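Side-chain contacts in superoxide dismutase 1 (Perkinsus marinus, PDB 2CW2), which probably protects cells by converting superoxide, at an iron centre, into hydrogen peroxide and molecular oxygen: residues A[63-68]-A[99-104]; A[55-60]-A[106-111]; A[139-144]-A[164-169]. One frame throughout, in Å; residues are numbered along the deposited sequence.

Interaction 1 of 3, residues A[63-68]-A[99-104]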
# COMPACT_ATOMS: atom_id res chain seq x y z
N GLN A 63 -15.28 7.19 0.06
CA GLN A 63 -16.70 6.87 -0.04
C GLN A 63 -16.94 5.38 -0.12
O GLN A 63 -17.93 4.87 0.42
CB GLN A 63 -17.33 7.56 -1.25
CG GLN A 63 -18.81 7.23 -1.43
CD GLN A 63 -19.68 7.91 -0.40
OE1 GLN A 63 -19.68 9.14 -0.30
NE2 GLN A 63 -20.43 7.11 0.38
N THR A 64 -16.06 4.67 -0.82
CA THR A 64 -16.22 3.23 -0.97
C THR A 64 -16.01 2.51 0.34
O THR A 64 -16.67 1.51 0.62
CB THR A 64 -15.29 2.70 -2.07
OG1 THR A 64 -15.73 3.22 -3.32
CG2 THR A 64 -15.44 1.18 -2.24
N TYR A 65 -15.08 2.99 1.16
CA TYR A 65 -14.90 2.37 2.47
C TYR A 65 -16.21 2.49 3.26
O TYR A 65 -16.61 1.55 3.96
CB TYR A 65 -13.78 3.05 3.27
CG TYR A 65 -12.34 2.72 2.87
CD1 TYR A 65 -11.87 1.41 2.83
CD2 TYR A 65 -11.45 3.74 2.55
CE1 TYR A 65 -10.54 1.14 2.48
CE2 TYR A 65 -10.13 3.48 2.18
CZ TYR A 65 -9.68 2.18 2.15
OH TYR A 65 -8.37 1.93 1.79
N VAL A 66 -16.84 3.65 3.19
CA VAL A 66 -18.10 3.86 3.89
C VAL A 66 -19.19 2.94 3.31
O VAL A 66 -19.93 2.31 4.05
CB VAL A 66 -18.57 5.35 3.84
CG1 VAL A 66 -20.05 5.48 4.28
CG2 VAL A 66 -17.68 6.25 4.73
N ASP A 67 -19.29 2.87 1.98
CA ASP A 67 -20.23 1.94 1.33
C ASP A 67 -20.10 0.49 1.81
O ASP A 67 -21.11 -0.19 2.10
CB ASP A 67 -20.04 1.97 -0.19
CG ASP A 67 -20.40 3.30 -0.81
OD1 ASP A 67 -19.99 3.54 -1.98
OD2 ASP A 67 -21.05 4.19 -0.22
N THR A 68 -18.85 0.00 1.85
CA THR A 68 -18.58 -1.39 2.25
C THR A 68 -18.92 -1.63 3.71
O THR A 68 -19.53 -2.65 4.04
CB THR A 68 -17.12 -1.79 1.95
OG1 THR A 68 -16.82 -1.46 0.60
CG2 THR A 68 -16.96 -3.33 2.00
N ALA A 99 -13.77 0.54 9.18
CA ALA A 99 -14.10 1.63 10.10
C ALA A 99 -12.90 2.54 10.35
O ALA A 99 -13.01 3.78 10.35
CB ALA A 99 -14.61 1.06 11.40
N ALA A 100 -11.74 1.91 10.55
CA ALA A 100 -10.48 2.63 10.74
C ALA A 100 -10.20 3.53 9.54
O ALA A 100 -9.94 4.73 9.71
CB ALA A 100 -9.32 1.64 10.97
N GLN A 101 -10.30 2.98 8.34
CA GLN A 101 -10.03 3.77 7.14
C GLN A 101 -11.02 4.91 6.96
O GLN A 101 -10.64 5.99 6.52
CB GLN A 101 -9.98 2.88 5.89
CG GLN A 101 -8.71 2.05 5.80
CD GLN A 101 -7.48 2.92 5.54
OE1 GLN A 101 -6.94 3.48 6.47
NE2 GLN A 101 -7.04 3.00 4.29
N VAL A 102 -12.29 4.70 7.32
CA VAL A 102 -13.26 5.77 7.20
C VAL A 102 -12.84 6.91 8.14
O VAL A 102 -12.78 8.07 7.72
CB VAL A 102 -14.70 5.31 7.54
CG1 VAL A 102 -15.64 6.52 7.78
CG2 VAL A 102 -15.26 4.42 6.46
N TYR A 103 -12.55 6.59 9.40
CA TYR A 103 -12.07 7.60 10.36
C TYR A 103 -10.77 8.27 9.90
O TYR A 103 -10.61 9.50 9.96
CB TYR A 103 -11.85 6.97 11.74
CG TYR A 103 -11.41 7.96 12.80
CD1 TYR A 103 -12.32 8.41 13.76
CD2 TYR A 103 -10.10 8.44 12.84
CE1 TYR A 103 -11.94 9.34 14.73
CE2 TYR A 103 -9.70 9.36 13.80
CZ TYR A 103 -10.63 9.80 14.75
OH TYR A 103 -10.26 10.71 15.71
N ASN A 104 -9.82 7.45 9.47
CA ASN A 104 -8.52 7.95 9.05
C ASN A 104 -8.63 9.01 7.94
O ASN A 104 -7.93 10.02 7.96
CB ASN A 104 -7.64 6.79 8.56
CG ASN A 104 -7.30 5.81 9.69
OD1 ASN A 104 -7.50 6.11 10.86
ND2 ASN A 104 -6.83 4.63 9.33
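One face of the Tyr65 ring lies under the aliphatic part of Gln101, whose CB sits almost exactly on the ring normal, 3.6 Å from the centroid of the Tyr65 ring, in a CH-pi contact. At the far end of the phenol, Gln101 NE2 donates a hydrogen bond of 3.0 Å to Tyr65 OH. The bond is nearly straight, and the hydroxyl lies in the plane of the amide, although that plane stands 76° from the ring. Both contacts can be made by one side chain because Gln101 bends at chi2 (-68°): its CB stays over the ring while its amide folds along to the phenol oxygen. Glutamine suits this place, offering methylenes to the aromatic face and an N-H to the hydroxyl.

Helices 51-73 and 93-110, which run roughly antiparallel here, form the alpha-hairpin of the iron/manganese superoxide dismutases. Tyr65 and Gln101 lie beside the metal site, the side chain of Gln101 being about 5 Å from the iron at the nearest atoms. Their position is consistent with the tyrosine-glutamine pair of the outer sphere in related iron enzymes. The other end of the Gln101 amide is held too: OE1 accepts from Asn104 ND2 at 3.1 Å and from Trp154 NE1, which fixes the rotation of the amide and leaves its N-H turned to Tyr65. Phe150 of the second subunit packs against both Tyr65 and Gln101.

Alongside this polar pair the helices meet through apolar groups. Val102 CG2 reaches Tyr65 CB at 3.8 Å and presses on Val66 CG2 at 3.5 Å, tighter than usual for two methyl carbons. The two valines cross at about a right angle, and their short, compact side chains suit a place where the axes of the two segments approach to 8.8 Å.

Interaction 2 of 3, residues A[55-60]-A[106-111]. With FE (Fe (III) ion), chain C.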
# COMPACT_ATOMS: atom_id res chain seq x y z
N THR A 55 -10.62 14.10 -5.76
CA THR A 55 -11.78 13.41 -6.31
C THR A 55 -11.66 11.91 -6.13
O THR A 55 -12.57 11.27 -5.60
CB THR A 55 -11.96 13.80 -7.78
OG1 THR A 55 -12.19 15.21 -7.82
CG2 THR A 55 -13.26 13.22 -8.34
N TYR A 56 -10.55 11.33 -6.54
CA TYR A 56 -10.38 9.89 -6.39
C TYR A 56 -10.26 9.47 -4.92
O TYR A 56 -10.90 8.51 -4.47
CB TYR A 56 -9.16 9.41 -7.16
CG TYR A 56 -9.44 9.18 -8.62
CD1 TYR A 56 -9.97 7.97 -9.05
CD2 TYR A 56 -9.22 10.18 -9.56
CE1 TYR A 56 -10.25 7.74 -10.38
CE2 TYR A 56 -9.50 9.97 -10.91
CZ TYR A 56 -10.02 8.73 -11.30
OH TYR A 56 -10.32 8.48 -12.63
N HIS A 57 -9.46 10.22 -4.17
CA HIS A 57 -9.17 9.82 -2.79
C HIS A 57 -10.43 9.90 -1.94
O HIS A 57 -10.75 8.99 -1.17
CB HIS A 57 -8.02 10.67 -2.17
CG HIS A 57 -7.33 10.00 -0.99
ND1 HIS A 57 -6.29 10.59 -0.30
CD2 HIS A 57 -7.54 8.79 -0.39
CE1 HIS A 57 -5.88 9.77 0.67
NE2 HIS A 57 -6.63 8.67 0.65
N HIS A 58 -11.17 11.00 -2.07
CA HIS A 58 -12.38 11.14 -1.29
C HIS A 58 -13.59 10.44 -1.94
O HIS A 58 -14.25 9.63 -1.29
CB HIS A 58 -12.72 12.61 -1.07
CG HIS A 58 -13.97 12.82 -0.26
ND1 HIS A 58 -15.22 12.89 -0.84
CD2 HIS A 58 -14.16 12.98 1.07
CE1 HIS A 58 -16.13 13.10 0.11
NE2 HIS A 58 -15.52 13.15 1.27
N ASP A 59 -13.89 10.79 -3.20
CA ASP A 59 -15.12 10.32 -3.85
C ASP A 59 -15.07 8.85 -4.25
O ASP A 59 -16.13 8.22 -4.39
CB ASP A 59 -15.48 11.14 -5.09
CG ASP A 59 -15.65 12.64 -4.80
OD1 ASP A 59 -15.75 13.08 -3.64
OD2 ASP A 59 -15.71 13.47 -5.72
N LYS A 60 -13.88 8.30 -4.46
CA LYS A 60 -13.78 6.86 -4.70
C LYS A 60 -13.35 6.06 -3.45
O LYS A 60 -14.14 5.27 -2.91
CB LYS A 60 -12.91 6.52 -5.95
CG LYS A 60 -13.51 6.99 -7.34
CD LYS A 60 -14.91 6.38 -7.61
CE LYS A 60 -15.45 6.62 -9.06
NZ LYS A 60 -14.64 7.58 -9.85
N THR A 106 -11.45 10.82 7.04
CA THR A 106 -12.15 12.01 7.51
C THR A 106 -11.18 12.90 8.29
O THR A 106 -11.13 14.12 8.11
CB THR A 106 -13.34 11.59 8.38
OG1 THR A 106 -14.30 10.93 7.55
CG2 THR A 106 -14.06 12.81 8.91
N PHE A 107 -10.39 12.27 9.14
CA PHE A 107 -9.43 13.01 9.95
C PHE A 107 -8.37 13.65 9.05
O PHE A 107 -7.99 14.82 9.23
CB PHE A 107 -8.75 12.04 10.92
CG PHE A 107 -7.94 12.72 12.00
CD1 PHE A 107 -8.48 12.89 13.27
CD2 PHE A 107 -6.66 13.16 11.75
CE1 PHE A 107 -7.76 13.52 14.27
CE2 PHE A 107 -5.92 13.80 12.77
CZ PHE A 107 -6.47 13.97 14.03
N PHE A 108 -7.89 12.88 8.08
CA PHE A 108 -6.86 13.36 7.14
C PHE A 108 -7.34 14.60 6.38
O PHE A 108 -6.68 15.63 6.36
CB PHE A 108 -6.47 12.24 6.14
CG PHE A 108 -5.44 12.67 5.10
CD1 PHE A 108 -4.18 13.10 5.49
CD2 PHE A 108 -5.74 12.60 3.74
CE1 PHE A 108 -3.24 13.49 4.54
CE2 PHE A 108 -4.80 12.98 2.78
CZ PHE A 108 -3.54 13.43 3.19
N PHE A 109 -8.52 14.52 5.77
CA PHE A 109 -9.01 15.64 4.96
C PHE A 109 -9.32 16.87 5.83
O PHE A 109 -9.16 18.02 5.38
CB PHE A 109 -10.24 15.20 4.14
CG PHE A 109 -9.95 14.13 3.08
CD1 PHE A 109 -10.76 13.01 2.96
CD2 PHE A 109 -8.91 14.30 2.17
CE1 PHE A 109 -10.52 12.03 1.98
CE2 PHE A 109 -8.64 13.32 1.20
CZ PHE A 109 -9.46 12.17 1.11
N ASN A 110 -9.76 16.64 7.07
CA ASN A 110 -9.95 17.72 8.04
C ASN A 110 -8.63 18.39 8.40
O ASN A 110 -8.59 19.59 8.72
CB ASN A 110 -10.64 17.19 9.31
CG ASN A 110 -12.15 17.02 9.14
OD1 ASN A 110 -12.80 16.21 9.85
ND2 ASN A 110 -12.72 17.78 8.24
N ASN A 111 -7.55 17.60 8.31
CA ASN A 111 -6.20 17.97 8.73
C ASN A 111 -5.47 18.81 7.69
O ASN A 111 -4.35 19.25 7.94
CB ASN A 111 -5.39 16.69 9.02
CG ASN A 111 -4.08 16.96 9.71
OD1 ASN A 111 -3.48 16.06 10.27
ND2 ASN A 111 -3.64 18.22 9.69
FE FE C . -6.12 7.08 1.64
O HOH W 1 -5.42 5.28 2.97
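His57, His58, Phe108 and Phe109 make an aromatic cluster between the two long helices of the superoxide dismutase alpha-hairpin, right beside the iron.

Metal coordination sets the position of the first ring. His57 binds iron through NE2 at 1.9 Å, and water 1 is a further ligand of the metal; His105, Asp187 and His191 complete the set. With CG anti to the backbone N (chi1 -159°), the His57 imidazole leaves helix 51-73 toward the metal, on the side where helix 93-110 brings its phenylalanines.

The ring contacts are of three kinds. Phe109 meets His57 edge-to-face: its CZ stands over the imidazole near the rim, 3.7 Å from His57 CG, with the planes at 78°. The same phenyl turns its own face to the edge of His58 in an offset edge-to-face pair, and Phe109 CE1 comes within 3.8 Å of His58 CB. Phe108 approaches more loosely, rim to rim, its CE2 being 4.0 Å from His57 CE1. Phenylalanine suits these buried places, being large enough to span helix segments whose axes lie 11.6 Å apart; Phe109 packs on the ligand ring, Phe108 beside it, and neither offers an atom that could compete for the metal.

Polar bonds orient the second histidine. His58 NE2 is hydrogen-bonded to Pro36 O, and Asp59, which takes the other imidazole nitrogen, also forms a salt bridge with Lys42. His58 ND1 donates to Asp59 OD1 at 2.9 Å, with the carboxylate oxygen close to the imidazole plane and met nearly end-on.

Interaction 3 of 3, residues A[139-144]-A[164-169]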
# COMPACT_ATOMS: atom_id res chain seq x y z
N LYS A 139 9.27 18.60 12.59
CA LYS A 139 9.05 18.43 11.16
C LYS A 139 10.01 17.40 10.58
O LYS A 139 9.65 16.56 9.75
CB LYS A 139 9.21 19.79 10.46
CG LYS A 139 8.88 19.78 9.01
CD LYS A 139 8.68 21.23 8.50
CE LYS A 139 8.76 21.23 6.99
NZ LYS A 139 8.44 22.56 6.40
N GLU A 140 11.27 17.45 11.02
CA GLU A 140 12.25 16.43 10.59
C GLU A 140 11.81 15.00 10.97
O GLU A 140 11.88 14.09 10.14
CB GLU A 140 13.61 16.75 11.22
CG GLU A 140 14.82 16.05 10.60
CD GLU A 140 16.12 16.61 11.15
OE1 GLU A 140 17.13 16.70 10.39
OE2 GLU A 140 16.14 17.00 12.34
N ASP A 141 11.40 14.83 12.22
CA ASP A 141 11.01 13.52 12.78
C ASP A 141 9.81 12.97 12.01
O ASP A 141 9.79 11.82 11.56
CB ASP A 141 10.56 13.66 14.25
CG ASP A 141 11.71 13.63 15.26
OD1 ASP A 141 12.86 13.75 14.82
OD2 ASP A 141 11.54 13.51 16.54
N PHE A 142 8.78 13.80 11.91
CA PHE A 142 7.51 13.38 11.31
C PHE A 142 7.72 13.05 9.84
O PHE A 142 7.20 12.04 9.34
CB PHE A 142 6.52 14.53 11.47
CG PHE A 142 5.07 14.14 11.21
CD1 PHE A 142 4.53 14.23 9.94
CD2 PHE A 142 4.27 13.72 12.26
CE1 PHE A 142 3.18 13.90 9.70
CE2 PHE A 142 2.90 13.39 12.04
CZ PHE A 142 2.38 13.48 10.76
N SER A 143 8.46 13.92 9.14
CA SER A 143 8.76 13.66 7.72
C SER A 143 9.48 12.33 7.56
O SER A 143 9.14 11.51 6.68
CB SER A 143 9.59 14.80 7.10
OG SER A 143 8.88 16.03 7.08
N ALA A 144 10.49 12.09 8.39
CA ALA A 144 11.28 10.85 8.26
C ALA A 144 10.43 9.59 8.47
O ALA A 144 10.58 8.61 7.73
CB ALA A 144 12.45 10.86 9.22
N LEU A 164 3.19 14.54 23.59
CA LEU A 164 3.16 14.38 22.14
C LEU A 164 4.06 13.24 21.73
O LEU A 164 5.17 13.08 22.26
CB LEU A 164 3.65 15.65 21.45
CG LEU A 164 2.83 16.93 21.51
CD1 LEU A 164 3.28 17.87 20.37
CD2 LEU A 164 1.35 16.64 21.42
N LYS A 165 3.62 12.45 20.76
CA LYS A 165 4.44 11.38 20.25
C LYS A 165 4.06 11.09 18.80
O LYS A 165 2.89 11.19 18.43
CB LYS A 165 4.27 10.15 21.14
CG LYS A 165 4.85 8.86 20.67
CD LYS A 165 4.14 7.72 21.44
CE LYS A 165 4.90 7.30 22.67
NZ LYS A 165 4.27 6.11 23.33
N ILE A 166 5.05 10.72 18.00
CA ILE A 166 4.80 10.36 16.61
C ILE A 166 4.68 8.85 16.54
O ILE A 166 5.58 8.13 16.99
CB ILE A 166 5.93 10.84 15.70
CG1 ILE A 166 5.99 12.37 15.68
CG2 ILE A 166 5.74 10.26 14.27
CD1 ILE A 166 7.28 12.95 15.10
N VAL A 167 3.57 8.37 16.00
CA VAL A 167 3.38 6.93 15.86
C VAL A 167 2.94 6.57 14.46
O VAL A 167 2.22 7.34 13.80
CB VAL A 167 2.35 6.35 16.85
CG1 VAL A 167 2.78 6.59 18.29
CG2 VAL A 167 0.96 6.94 16.61
N GLN A 168 3.34 5.37 14.03
CA GLN A 168 2.99 4.92 12.69
C GLN A 168 1.89 3.88 12.79
O GLN A 168 1.87 3.11 13.75
CB GLN A 168 4.23 4.33 11.97
CG GLN A 168 5.34 5.35 11.82
CD GLN A 168 6.62 4.81 11.19
OE1 GLN A 168 6.58 3.99 10.26
NE2 GLN A 168 7.77 5.27 11.70
N GLY A 169 0.96 3.90 11.84
CA GLY A 169 -0.10 2.92 11.76
C GLY A 169 0.02 2.20 10.43
O GLY A 169 -0.28 2.78 9.38
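Ile166 points from its strand into the side of the helix, where its terminal methyl meets Asp141 and Phe142. The contact joins helix 135-148 to strand 164-170, an outer strand of the three-stranded antiparallel sheet in the C-terminal alpha/beta domain of the iron/manganese superoxide dismutases.

Ile166 holds an extended form, with CD1 anti along chi2 (165°), which carries this methyl up to the helix backbone. There it lies 3.5 Å from Asp141 CB and 3.6 Å from Phe142 N. Asp141 thus contributes its methylene, and its carboxylate can stay at the exposed margin of the contact. Phe142 crosses Ile166 obliquely: Ile166 CG1 comes to the edge of the phenyl ring, 4.1 Å from Phe142 CD2, and does not lie over its face. The ring itself goes inward, to Val155 of the neighbouring strand and to Phe138 and Trp209. Isoleucine suits this place: its long branch reaches the helix backbone between the Asp141 methylene and the edge of the Phe142 ring, and Phe132 also packs on it.

Within the helix, Lys139 O is gripped twice by Ser143, from opposite faces of the carbonyl plane: by OG at 2.8 Å and by N at 3.0 Å.

Interactions 1 and 2 are buried and hold the same pair of elements, helices 51-73 and 93-110, at successive levels; interaction 1 is nested within the loop closed by interaction 2, and Gln63 N comes 3.0 Å from His58 O, a probable hydrogen bond. Interaction 2 supplies a ligand of the iron and packs phenyl rings against it; interaction 1 lies just beyond the ligands and pairs a phenol with an amide. Both touch the second subunit. Interaction 3, with its centre 21 to 24 Å from theirs and across the chain's centre, belongs to the C-terminal domain. Partly buried and away from the metal, it joins helix to strand through apolar packing of one isoleucine, with no polar bond between the two segments.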